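Local coordinates for cytosolic protein (Streptococcus thermophilus, PDB 2QZI) that is of unknown function, a small cytosolic protein of the DUF1827 family in which a six-stranded antiparallel sheet packs against helices, at residues A[35-40]-A[65-70]; A[28-33]-A[73-78]. All coordinates share one frame; numbering follows the deposited sequence. Where two conformers were deposited one is given.

Contact 1 of 2, residues A[35-40]-A[65-70]; sequences GNTDVV and EVIREF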
loop_
_atom_site.group_PDB
_atom_site.type_symbol
_atom_site.label_atom_id
_atom_site.label_comp_id
_atom_site.label_asym_id
_atom_site.label_seq_id
_atom_site.Cartn_x
_atom_site.Cartn_y
_atom_site.Cartn_z
ATOM N N GLY A 35 9.227 -9.678 2.886
ATOM C CA GLY A 35 10.676 -9.967 2.913
ATOM C C GLY A 35 11.406 -8.677 3.268
ATOM O O GLY A 35 11.129 -8.100 4.308
ATOM N N ASN A 36 12.309 -8.200 2.410
ATOM C CA ASN A 36 12.974 -6.907 2.658
ATOM C C ASN A 36 12.334 -5.686 1.952
ATOM O O ASN A 36 12.792 -4.555 2.094
ATOM C CB ASN A 36 14.497 -6.967 2.458
ATOM C CG ASN A 36 14.921 -7.634 1.135
ATOM O OD1 ASN A 36 14.274 -7.512 0.101
ATOM N ND2 ASN A 36 16.047 -8.324 1.185
ATOM N N THR A 37 11.250 -5.953 1.236
ATOM C CA THR A 37 10.369 -4.949 0.694
ATOM C C THR A 37 9.397 -4.408 1.749
ATOM O O THR A 37 8.798 -5.179 2.559
ATOM C CB THR A 37 9.620 -5.529 -0.550
ATOM O OG1 THR A 37 10.563 -5.778 -1.596
ATOM C CG2 THR A 37 8.616 -4.567 -1.103
ATOM N N ASP A 38 9.227 -3.078 1.746
ATOM C CA ASP A 38 8.334 -2.438 2.713
ATOM C C ASP A 38 7.092 -1.882 2.040
ATOM O O ASP A 38 7.174 -1.320 0.979
ATOM C CB ASP A 38 8.975 -1.235 3.384
ATOM C CG ASP A 38 10.294 -1.514 3.952
ATOM O OD1 ASP A 38 10.385 -2.379 4.845
ATOM O OD2 ASP A 38 11.265 -0.859 3.449
ATOM N N VAL A 39 5.957 -2.004 2.724
ATOM C CA VAL A 39 4.681 -1.616 2.177
ATOM C C VAL A 39 4.042 -0.740 3.235
ATOM O O VAL A 39 4.163 -1.011 4.443
ATOM C CB VAL A 39 3.795 -2.860 1.812
ATOM C CG1 VAL A 39 2.511 -2.465 1.145
ATOM C CG2 VAL A 39 4.554 -3.816 0.873
ATOM N N VAL A 40 3.495 0.350 2.740
ATOM C CA VAL A 40 2.609 1.264 3.494
ATOM C C VAL A 40 1.259 1.245 2.816
ATOM O O VAL A 40 1.186 1.382 1.638
ATOM C CB VAL A 40 3.170 2.719 3.617
ATOM C CG1 VAL A 40 2.228 3.550 4.495
ATOM C CG2 VAL A 40 4.552 2.642 4.346
ATOM N N GLU A 65 2.933 -7.746 -8.143
ATOM C CA GLU A 65 1.673 -8.445 -8.463
ATOM C C GLU A 65 1.090 -9.213 -7.259
ATOM O O GLU A 65 -0.126 -9.153 -6.997
ATOM C CB GLU A 65 1.877 -9.373 -9.672
ATOM C CG GLU A 65 1.579 -8.733 -11.089
ATOM C CD GLU A 65 1.817 -7.181 -11.226
ATOM O OE1 GLU A 65 2.951 -6.784 -11.661
ATOM O OE2 GLU A 65 0.858 -6.386 -10.940
ATOM N N VAL A 66 1.959 -9.892 -6.522
ATOM C CA VAL A 66 1.602 -10.582 -5.295
ATOM C C VAL A 66 1.114 -9.589 -4.229
ATOM O O VAL A 66 0.136 -9.839 -3.529
ATOM C CB VAL A 66 2.778 -11.456 -4.796
ATOM C CG1 VAL A 66 2.582 -11.944 -3.364
ATOM C CG2 VAL A 66 2.984 -12.653 -5.731
ATOM N N ILE A 67 1.762 -8.435 -4.137
ATOM C CA ILE A 67 1.410 -7.471 -3.087
ATOM C C ILE A 67 0.078 -6.818 -3.395
ATOM O O ILE A 67 -0.778 -6.625 -2.506
ATOM C CB ILE A 67 2.513 -6.403 -2.877
ATOM C CG1 ILE A 67 3.767 -7.065 -2.160
ATOM C CG2 ILE A 67 1.993 -5.259 -1.992
ATOM C CD1 ILE A 67 5.002 -6.216 -2.358
ATOM N N ARG A 68 -0.079 -6.514 -4.666
ATOM C CA ARG A 68 -1.291 -5.846 -5.120
ATOM C C ARG A 68 -2.472 -6.785 -4.953
ATOM O O ARG A 68 -3.530 -6.338 -4.489
ATOM C CB ARG A 68 -1.187 -5.376 -6.579
ATOM C CG ARG A 68 -2.410 -4.556 -7.012
ATOM C CD ARG A 68 -2.576 -4.457 -8.554
ATOM N NE ARG A 68 -2.086 -3.202 -9.101
ATOM C CZ ARG A 68 -1.075 -3.065 -9.975
ATOM N NH1 ARG A 68 -0.751 -1.847 -10.396
ATOM N NH2 ARG A 68 -0.377 -4.133 -10.408
ATOM N N GLU A 69 -2.303 -8.068 -5.318
ATOM C CA GLU A 69 -3.433 -8.968 -5.279
ATOM C C GLU A 69 -3.787 -9.354 -3.822
ATOM O O GLU A 69 -4.956 -9.666 -3.545
ATOM C CB GLU A 69 -3.208 -10.200 -6.168
ATOM C CG GLU A 69 -3.349 -9.924 -7.711
ATOM C CD GLU A 69 -4.723 -9.285 -8.151
ATOM O OE1 GLU A 69 -4.712 -8.270 -8.931
ATOM O OE2 GLU A 69 -5.795 -9.791 -7.706
ATOM N N PHE A 70 -2.802 -9.329 -2.913
ATOM C CA PHE A 70 -3.037 -9.500 -1.477
ATOM C C PHE A 70 -3.942 -8.398 -0.918
ATOM O O PHE A 70 -4.903 -8.673 -0.222
ATOM C CB PHE A 70 -1.713 -9.502 -0.700
ATOM C CG PHE A 70 -1.889 -9.674 0.827
ATOM C CD1 PHE A 70 -1.976 -10.942 1.400
ATOM C CD2 PHE A 70 -1.974 -8.556 1.656
ATOM C CE1 PHE A 70 -2.137 -11.084 2.820
ATOM C CE2 PHE A 70 -2.181 -8.664 3.042
ATOM C CZ PHE A 70 -2.243 -9.949 3.640
#

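Contact 2 of 2, residues A[28-33]-A[73-78]; sequences LVETYS and KRKIDK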
loop_
_atom_site.group_PDB
_atom_site.type_symbol
_atom_site.label_atom_id
_atom_site.label_comp_id
_atom_site.label_asym_id
_atom_site.label_seq_id
_atom_site.Cartn_x
_atom_site.Cartn_y
_atom_site.Cartn_z
ATOM N N LEU A 28 -6.936 5.464 7.743
ATOM C CA LEU A 28 -6.305 4.179 8.089
ATOM C C LEU A 28 -4.893 4.131 7.513
ATOM O O LEU A 28 -4.674 4.497 6.341
ATOM C CB LEU A 28 -7.158 3.021 7.549
ATOM C CG LEU A 28 -6.615 1.602 7.525
ATOM C CD1 LEU A 28 -6.381 1.046 8.950
ATOM C CD2 LEU A 28 -7.640 0.748 6.761
ATOM N N VAL A 29 -3.950 3.709 8.335
ATOM C CA VAL A 29 -2.563 3.570 7.953
ATOM C C VAL A 29 -2.012 2.280 8.528
ATOM O O VAL A 29 -2.037 2.047 9.752
ATOM C CB VAL A 29 -1.656 4.716 8.462
ATOM C CG1 VAL A 29 -0.188 4.525 7.923
ATOM C CG2 VAL A 29 -2.188 6.145 8.099
ATOM N N GLU A 30 -1.506 1.435 7.647
ATOM C CA GLU A 30 -0.897 0.190 8.088
ATOM C C GLU A 30 0.411 -0.035 7.368
ATOM O O GLU A 30 0.582 0.445 6.244
ATOM C CB GLU A 30 -1.838 -0.943 7.783
ATOM C CG GLU A 30 -3.203 -0.672 8.307
ATOM C CD GLU A 30 -4.030 -1.909 8.423
ATOM O OE1 GLU A 30 -3.927 -2.798 7.554
ATOM O OE2 GLU A 30 -4.833 -1.961 9.370
ATOM N N THR A 31 1.341 -0.703 8.025
ATOM C CA THR A 31 2.605 -1.051 7.371
ATOM C C THR A 31 2.820 -2.561 7.322
ATOM O O THR A 31 2.351 -3.270 8.161
ATOM C CB THR A 31 3.822 -0.430 8.067
ATOM O OG1 THR A 31 3.793 -0.805 9.402
ATOM C CG2 THR A 31 3.827 1.108 8.005
ATOM N N TYR A 32 3.482 -3.043 6.260
ATOM C CA TYR A 32 3.775 -4.477 6.086
ATOM C C TYR A 32 5.167 -4.660 5.478
ATOM O O TYR A 32 5.625 -3.839 4.667
ATOM C CB TYR A 32 2.807 -5.125 5.094
ATOM C CG TYR A 32 1.373 -5.155 5.532
ATOM C CD1 TYR A 32 0.773 -6.346 5.900
ATOM C CD2 TYR A 32 0.584 -3.959 5.553
ATOM C CE1 TYR A 32 -0.541 -6.378 6.300
ATOM C CE2 TYR A 32 -0.744 -3.992 5.995
ATOM C CZ TYR A 32 -1.290 -5.213 6.328
ATOM O OH TYR A 32 -2.601 -5.280 6.754
ATOM N N SER A 33 5.809 -5.755 5.879
ATOM C CA SER A 33 6.944 -6.349 5.217
ATOM C C SER A 33 6.514 -7.394 4.183
ATOM O O SER A 33 5.509 -8.086 4.334
ATOM C CB SER A 33 7.772 -7.119 6.259
ATOM O OG SER A 33 8.703 -6.201 6.801
ATOM N N LYS A 73 -7.495 -8.568 -2.388
ATOM C CA LYS A 73 -8.256 -9.692 -1.918
ATOM C C LYS A 73 -8.658 -9.494 -0.467
ATOM O O LYS A 73 -9.741 -9.918 -0.064
ATOM C CB LYS A 73 -7.443 -10.989 -2.088
ATOM C CG LYS A 73 -8.196 -12.251 -1.770
ATOM C CD LYS A 73 -7.242 -13.438 -1.788
ATOM C CE LYS A 73 -7.959 -14.764 -1.474
ATOM N NZ LYS A 73 -9.187 -14.940 -2.308
ATOM N N ARG A 74 -7.791 -8.869 0.321
ATOM C CA ARG A 74 -7.921 -8.915 1.777
ATOM C C ARG A 74 -8.325 -7.572 2.444
ATOM O O ARG A 74 -8.957 -7.570 3.516
ATOM C CB ARG A 74 -6.643 -9.484 2.418
ATOM C CG ARG A 74 -6.266 -10.860 1.930
ATOM C CD ARG A 74 -6.923 -11.887 2.830
ATOM N NE ARG A 74 -7.306 -13.127 2.154
ATOM C CZ ARG A 74 -6.972 -14.349 2.583
ATOM N NH1 ARG A 74 -6.240 -14.507 3.702
ATOM N NH2 ARG A 74 -7.377 -15.426 1.907
ATOM N N LYS A 75 -7.980 -6.448 1.823
ATOM C CA LYS A 75 -7.918 -5.192 2.555
ATOM C C LYS A 75 -8.763 -4.129 1.942
ATOM O O LYS A 75 -9.180 -3.228 2.636
ATOM C CB LYS A 75 -6.461 -4.722 2.670
ATOM C CG LYS A 75 -5.556 -5.760 3.405
ATOM C CD LYS A 75 -5.679 -5.719 4.880
ATOM C CE LYS A 75 -4.966 -6.960 5.441
ATOM N NZ LYS A 75 -4.736 -6.934 6.904
ATOM N N ILE A 76 -9.039 -4.241 0.639
ATOM C CA ILE A 76 -9.650 -3.208 -0.103
ATOM C C ILE A 76 -11.108 -3.579 -0.450
ATOM O O ILE A 76 -11.390 -4.692 -0.838
ATOM C CB ILE A 76 -8.800 -2.946 -1.356
ATOM C CG1 ILE A 76 -7.500 -2.191 -0.997
ATOM C CG2 ILE A 76 -9.587 -2.205 -2.364
ATOM C CD1 ILE A 76 -6.506 -2.003 -2.155
ATOM N N ASP A 77 -12.065 -2.673 -0.271
ATOM C CA ASP A 77 -13.447 -3.068 -0.511
ATOM C C ASP A 77 -13.642 -2.741 -2.012
ATOM O O ASP A 77 -13.666 -1.568 -2.386
ATOM C CB ASP A 77 -14.351 -2.248 0.423
ATOM C CG ASP A 77 -15.851 -2.399 0.124
ATOM O OD1 ASP A 77 -16.257 -3.056 -0.860
ATOM O OD2 ASP A 77 -16.648 -1.843 0.900
ATOM N N LYS A 78 -13.708 -3.766 -2.874
ATOM C CA LYS A 78 -13.642 -3.522 -4.323
ATOM C C LYS A 78 -14.969 -2.938 -4.826
ATOM O O LYS A 78 -15.035 -2.259 -5.860
ATOM C CB LYS A 78 -13.217 -4.785 -5.114
ATOM C CG LYS A 78 -11.725 -5.241 -4.837
ATOM C CD LYS A 78 -11.295 -6.488 -5.659
ATOM C CE LYS A 78 -12.056 -7.814 -5.304
ATOM N NZ LYS A 78 -11.916 -8.279 -3.853
#

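Contact 1 of 2, residues A[35-40]-A[65-70]
I67 of the helix and V39 of the strand meet tip to tip between helix 61-74 and the sheet, and the whole contact is made of methyl groups. The closest approach is 4.0 Å, from V39 CG2 to I67 CD1; I67 CG2 lies 4.1 Å from V39 CG2, so one valine methyl sits against both methyl ends of the isoleucine. V39 turns CG1 opposite its backbone N (chi1 -176°), which leaves CG2 as the branch offered to the helix. I67 CD1 also reaches T37 CG2 at 4.2 Å, this time with the two side chains crossing at a slant. T37 and V39, two positions apart on the strand, thus put their side chains on one face, with D38 between them pointing away from the helix. All three touching residues are buried. The area shared is small, 109 Å², and the CA atoms of V39 and I67 are 8.5 Å from each other; across these segments a single isoleucine meets just T37 and V39. I67 also touches L6, A34 and I52, so three further strands contribute to its packing.

Polar interactions lie at the margin. T37 OG1 sits beside its own backbone N and is hydrogen-bonded to E63, which ties the start of the strand to the first turn of the helix, while its methyl serves the apolar side.

Alternate strand residues facing a helix residue in this way are characteristic of helix-on-sheet packing in alpha+beta folds, here helix 61-74 laid over one face of an antiparallel sheet.

Contact 2 of 2, residues A[28-33]-A[73-78]
K75 NZ gives a hydrogen bond of 2.7 Å to Y32 OH, the one polar bond joining strand 28-33 to the segment that leaves the helix. The ammonium arrives at the rim of the tyrosine ring, near its plane and at the hydroxyl end, rather than over a face. The last methylene comes along with it: K75 CE is 3.2 Å from Y32 OH, and the two side chains approach from opposite directions. The lysine chain is bent at its second torsion (chi2 -80°) and nearly extended beyond it, a shape that carries NZ to the Y32 hydroxyl. The nearest CA atoms across the two segments, those of E30 and K75, are 10.4 Å apart.

The phenol passes the interaction on. Y32 OH donates to E30 OE1 at 2.9 Å, meeting the carboxylate on its anti side and 34° out of its plane. One hydroxyl therefore accepts from an ammonium and donates to a carboxylate. E30 OE1 and K75 NZ themselves stay 4.3 Å apart, beyond a salt bridge, although their opposite charges probably still attract and may polarise the hydroxyl between them.

Y32 and E30 are two residues apart on strand 28-34 and lie on the same face of the antiparallel sheet, the face covered by helix 61-74; K75 is the first residue to leave helical geometry at the end of that helix.

Further out, F71 of the helix meets the Y32 ring edge-to-face, and L6 and N8 of strand 6-8 touch the Y32 side chain. F41 of the adjacent strand touches both E30 and K75. Past the lysine, D77 N bonds to Y48 OH, anchoring the segment that follows to another strand.

How the contacts relate
Contacts 1 and 2 are two attachments of helix 61-74 to the same face of one sheet, with centres about 10 Å apart. Contact 1 joins the middle of the helix to strand 37-44, and contact 2 joins its end to the neighbouring strand 28-34; along the chain the first is nested inside the loop closed by the second. They touch directly through the sheet, where V39 N lies 2.7 Å from Y32 O in a probable hydrogen bond between adjacent strands. Neither includes a sodium ligand: the V39 side chain is about 12 Å, and that of E30 about 11 Å, from a bound sodium ion, not necessarily the same one.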